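Local structure of enoyl-CoA hydratase (Bacillus halodurans, 3LKE) at residues L129-K140 against L165-E175. The protein probably hydrates enoyl-CoA thioesters or catalyses a related acyl-CoA reaction, as a trimeric member of the crotonase-like family. Residues are numbered along the deposited sequence; the frame is centred on the assembly and turned at random.
Sequences LRRAKFLENFHK and LLLEGKLFTSE
In the small second sheet of the crotonase fold, F134 and F172 form an antiparallel hydrogen-bonded pair that joins strand 133-135 to the short edge strand 172-173. F172 N gives the straighter bond, 2.8 Å to F134 O at 163°, and F134 N returns one to F172 O. Both side chains leave the same face of the sheet: with CG wedged between backbone N and carbonyl carbon (chi1 59°), the F172 ring leans back over F134, whose CB sits 3.6 Å from the ring centroid in a CH-pi contact. The rings are inclined by only 22° but displaced, so little of one lies above the other; F117 meets the F134 ring edge-to-face. E136 CG comes to the F172 ring edge, 4.2 Å from CE1. With F172 cut back to an alanine, F134 CB would probably lose its aromatic cover and a gap open beside E136 CG. Beyond the strands, S174 OG donates to R130 O (2.7 Å), and R130 NH1 forms a bent, nearly coplanar salt bridge to the anti lone pair of E175 OE2 (2.6 Å); R130 NE also forms one with E188. At the other end, one water ties E136 O and L166 O to H139 N. L167 CD2 lies over one face of the H139 imidazole, 3.9 Å from its centroid, while H139 NE2 hydrogen-bonds to A203 O of the second subunit. Strand 111-113, parallel to 133-135, completes the three-stranded mixed sheet of a crotonase-type subunit.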
# COMPACT_ATOMS: atom_id res chain seq x y z
N LEU A 129 20.59 -15.63 -1.24
CA LEU A 129 21.15 -16.62 -2.17
C LEU A 129 19.99 -17.43 -2.74
O LEU A 129 18.97 -17.62 -2.08
CB LEU A 129 22.15 -17.53 -1.45
CG LEU A 129 23.49 -16.88 -1.06
CD1 LEU A 129 24.42 -17.90 -0.40
CD2 LEU A 129 24.15 -16.26 -2.28
N ARG A 130 20.14 -17.91 -3.98
CA ARG A 130 19.13 -18.75 -4.62
C ARG A 130 18.65 -19.90 -3.73
O ARG A 130 17.47 -20.27 -3.76
CB ARG A 130 19.67 -19.30 -5.95
CG ARG A 130 18.74 -20.28 -6.66
CD ARG A 130 17.66 -19.57 -7.45
NE ARG A 130 18.24 -18.53 -8.30
CZ ARG A 130 17.52 -17.65 -8.99
NH1 ARG A 130 16.20 -17.68 -8.94
NH2 ARG A 130 18.14 -16.74 -9.73
N ARG A 131 19.56 -20.48 -2.95
CA ARG A 131 19.24 -21.68 -2.20
C ARG A 131 18.50 -21.40 -0.89
O ARG A 131 18.06 -22.33 -0.21
CB ARG A 131 20.50 -22.50 -1.90
CG ARG A 131 21.55 -21.76 -1.10
CD ARG A 131 22.75 -22.65 -0.81
NE ARG A 131 23.79 -21.90 -0.12
CZ ARG A 131 23.89 -21.79 1.20
NH1 ARG A 131 23.00 -22.40 1.98
NH2 ARG A 131 24.87 -21.07 1.74
N ALA A 132 18.36 -20.13 -0.54
CA ALA A 132 17.62 -19.75 0.66
C ALA A 132 16.19 -20.29 0.63
O ALA A 132 15.52 -20.23 -0.40
CB ALA A 132 17.62 -18.25 0.83
N LYS A 133 15.73 -20.78 1.78
CA LYS A 133 14.36 -21.25 1.94
C LYS A 133 13.73 -20.50 3.11
O LYS A 133 14.44 -20.05 4.01
CB LYS A 133 14.32 -22.76 2.21
CG LYS A 133 14.59 -23.64 1.00
CD LYS A 133 13.40 -23.67 0.05
CE LYS A 133 13.55 -24.75 -1.02
NZ LYS A 133 14.74 -24.49 -1.90
N PHE A 134 12.40 -20.40 3.09
CA PHE A 134 11.66 -19.54 4.01
C PHE A 134 10.42 -20.27 4.51
O PHE A 134 9.88 -21.12 3.82
CB PHE A 134 11.22 -18.27 3.27
CG PHE A 134 12.36 -17.49 2.68
CD1 PHE A 134 12.96 -16.48 3.41
CD2 PHE A 134 12.83 -17.77 1.41
CE1 PHE A 134 14.01 -15.75 2.87
CE2 PHE A 134 13.89 -17.06 0.87
CZ PHE A 134 14.48 -16.04 1.61
N LEU A 135 9.99 -19.92 5.72
CA LEU A 135 8.84 -20.57 6.34
C LEU A 135 8.13 -19.63 7.32
O LEU A 135 8.77 -18.94 8.10
CB LEU A 135 9.29 -21.84 7.07
CG LEU A 135 8.22 -22.69 7.78
CD1 LEU A 135 7.24 -23.26 6.77
CD2 LEU A 135 8.88 -23.80 8.60
N GLU A 136 6.80 -19.60 7.25
CA GLU A 136 5.97 -18.89 8.22
C GLU A 136 4.98 -19.92 8.75
O GLU A 136 4.04 -20.30 8.05
CB GLU A 136 5.20 -17.76 7.53
CG GLU A 136 6.10 -16.83 6.74
CD GLU A 136 6.84 -15.85 7.62
OE1 GLU A 136 6.65 -15.90 8.86
OE2 GLU A 136 7.61 -15.03 7.08
N ASN A 137 5.20 -20.39 9.97
CA ASN A 137 4.49 -21.58 10.43
C ASN A 137 3.55 -21.32 11.59
O ASN A 137 3.18 -22.25 12.30
CB ASN A 137 5.49 -22.68 10.79
CG ASN A 137 4.90 -24.06 10.64
OD1 ASN A 137 4.06 -24.31 9.77
ND2 ASN A 137 5.36 -24.99 11.49
N PHE A 138 3.17 -20.07 11.77
CA PHE A 138 2.33 -19.67 12.90
C PHE A 138 0.99 -20.42 12.93
O PHE A 138 0.50 -20.76 14.01
CB PHE A 138 2.04 -18.17 12.86
CG PHE A 138 3.26 -17.30 12.83
CD1 PHE A 138 3.98 -17.05 13.99
CD2 PHE A 138 3.68 -16.70 11.65
CE1 PHE A 138 5.09 -16.24 13.97
CE2 PHE A 138 4.82 -15.90 11.62
CZ PHE A 138 5.52 -15.66 12.78
N HIS A 139 0.41 -20.66 11.76
CA HIS A 139 -0.95 -21.25 11.67
C HIS A 139 -0.99 -22.64 12.33
O HIS A 139 -1.85 -22.93 13.16
CB HIS A 139 -1.39 -21.34 10.21
CG HIS A 139 -2.80 -21.82 10.02
ND1 HIS A 139 -3.90 -21.07 10.39
CD2 HIS A 139 -3.29 -22.95 9.47
CE1 HIS A 139 -5.01 -21.73 10.07
NE2 HIS A 139 -4.66 -22.88 9.51
N LYS A 140 -0.05 -23.50 11.95
CA LYS A 140 0.00 -24.84 12.51
C LYS A 140 0.43 -24.82 13.97
O LYS A 140 0.03 -25.68 14.76
CB LYS A 140 0.92 -25.74 11.68
CG LYS A 140 0.42 -25.99 10.25
CD LYS A 140 1.41 -26.83 9.45
CE LYS A 140 0.91 -27.05 8.02
NZ LYS A 140 0.84 -25.79 7.23
N LEU A 165 -0.58 -16.92 2.78
CA LEU A 165 0.76 -17.40 3.08
C LEU A 165 0.73 -18.13 4.42
O LEU A 165 1.30 -19.21 4.56
CB LEU A 165 1.74 -16.23 3.15
CG LEU A 165 3.20 -16.65 3.38
CD1 LEU A 165 3.71 -17.34 2.13
CD2 LEU A 165 4.08 -15.46 3.74
N LEU A 166 0.05 -17.54 5.40
CA LEU A 166 -0.01 -18.14 6.73
C LEU A 166 -0.84 -19.42 6.74
O LEU A 166 -0.49 -20.40 7.41
CB LEU A 166 -0.54 -17.14 7.77
CG LEU A 166 0.38 -15.93 8.02
CD1 LEU A 166 -0.25 -14.91 8.97
CD2 LEU A 166 1.75 -16.37 8.53
N LEU A 167 -1.92 -19.43 5.96
CA LEU A 167 -2.77 -20.62 5.88
C LEU A 167 -2.03 -21.79 5.26
O LEU A 167 -2.21 -22.93 5.67
CB LEU A 167 -4.03 -20.35 5.05
CG LEU A 167 -5.16 -19.52 5.65
CD1 LEU A 167 -6.32 -19.50 4.67
CD2 LEU A 167 -5.61 -20.07 7.00
N GLU A 168 -1.19 -21.51 4.28
CA GLU A 168 -0.48 -22.58 3.59
C GLU A 168 0.70 -23.14 4.39
O GLU A 168 0.95 -24.35 4.36
CB GLU A 168 -0.04 -22.13 2.20
CG GLU A 168 -1.22 -21.82 1.31
CD GLU A 168 -0.83 -21.59 -0.12
OE1 GLU A 168 0.38 -21.46 -0.39
OE2 GLU A 168 -1.74 -21.54 -0.97
N GLY A 169 1.40 -22.27 5.10
CA GLY A 169 2.51 -22.67 5.96
C GLY A 169 3.52 -23.58 5.28
O GLY A 169 4.00 -24.54 5.88
N LYS A 170 3.84 -23.28 4.03
CA LYS A 170 4.75 -24.12 3.27
C LYS A 170 6.15 -23.53 3.24
O LYS A 170 6.31 -22.31 3.23
CB LYS A 170 4.25 -24.30 1.84
CG LYS A 170 2.90 -25.00 1.75
CD LYS A 170 2.55 -25.36 0.31
CE LYS A 170 2.32 -24.13 -0.55
NZ LYS A 170 3.59 -23.42 -0.87
N LEU A 171 7.16 -24.39 3.23
CA LEU A 171 8.51 -23.94 2.92
C LEU A 171 8.48 -23.34 1.52
O LEU A 171 8.02 -24.00 0.58
CB LEU A 171 9.50 -25.11 2.96
CG LEU A 171 10.26 -25.33 4.27
CD1 LEU A 171 10.79 -26.76 4.33
CD2 LEU A 171 11.40 -24.31 4.41
N PHE A 172 8.92 -22.10 1.37
CA PHE A 172 8.90 -21.50 0.04
C PHE A 172 10.27 -21.00 -0.40
O PHE A 172 11.15 -20.75 0.42
CB PHE A 172 7.80 -20.42 -0.10
CG PHE A 172 7.92 -19.26 0.87
CD1 PHE A 172 7.35 -19.33 2.13
CD2 PHE A 172 8.55 -18.08 0.48
CE1 PHE A 172 7.44 -18.26 3.01
CE2 PHE A 172 8.63 -17.00 1.35
CZ PHE A 172 8.07 -17.09 2.62
N THR A 173 10.43 -20.85 -1.71
CA THR A 173 11.73 -20.61 -2.30
C THR A 173 12.07 -19.13 -2.33
O THR A 173 11.21 -18.27 -2.16
CB THR A 173 11.76 -21.09 -3.76
OG1 THR A 173 10.79 -20.35 -4.51
CG2 THR A 173 11.44 -22.57 -3.84
N SER A 174 13.34 -18.86 -2.60
CA SER A 174 13.80 -17.50 -2.84
C SER A 174 13.03 -16.87 -4.00
O SER A 174 12.70 -15.69 -3.97
CB SER A 174 15.30 -17.50 -3.12
OG SER A 174 15.60 -18.39 -4.19
N GLU A 175 12.74 -17.67 -5.03
CA GLU A 175 11.99 -17.15 -6.17
C GLU A 175 10.63 -16.64 -5.71
O GLU A 175 10.18 -15.56 -6.12
CB GLU A 175 11.82 -18.21 -7.25
CG GLU A 175 12.91 -18.19 -8.31
CD GLU A 175 12.94 -16.89 -9.10
OE1 GLU A 175 11.87 -16.42 -9.53
OE2 GLU A 175 14.05 -16.33 -9.30
O HOH W 1 14.98 -21.64 -2.69
O HOH W 2 5.53 -20.38 4.94
O HOH W 3 1.48 -20.43 9.10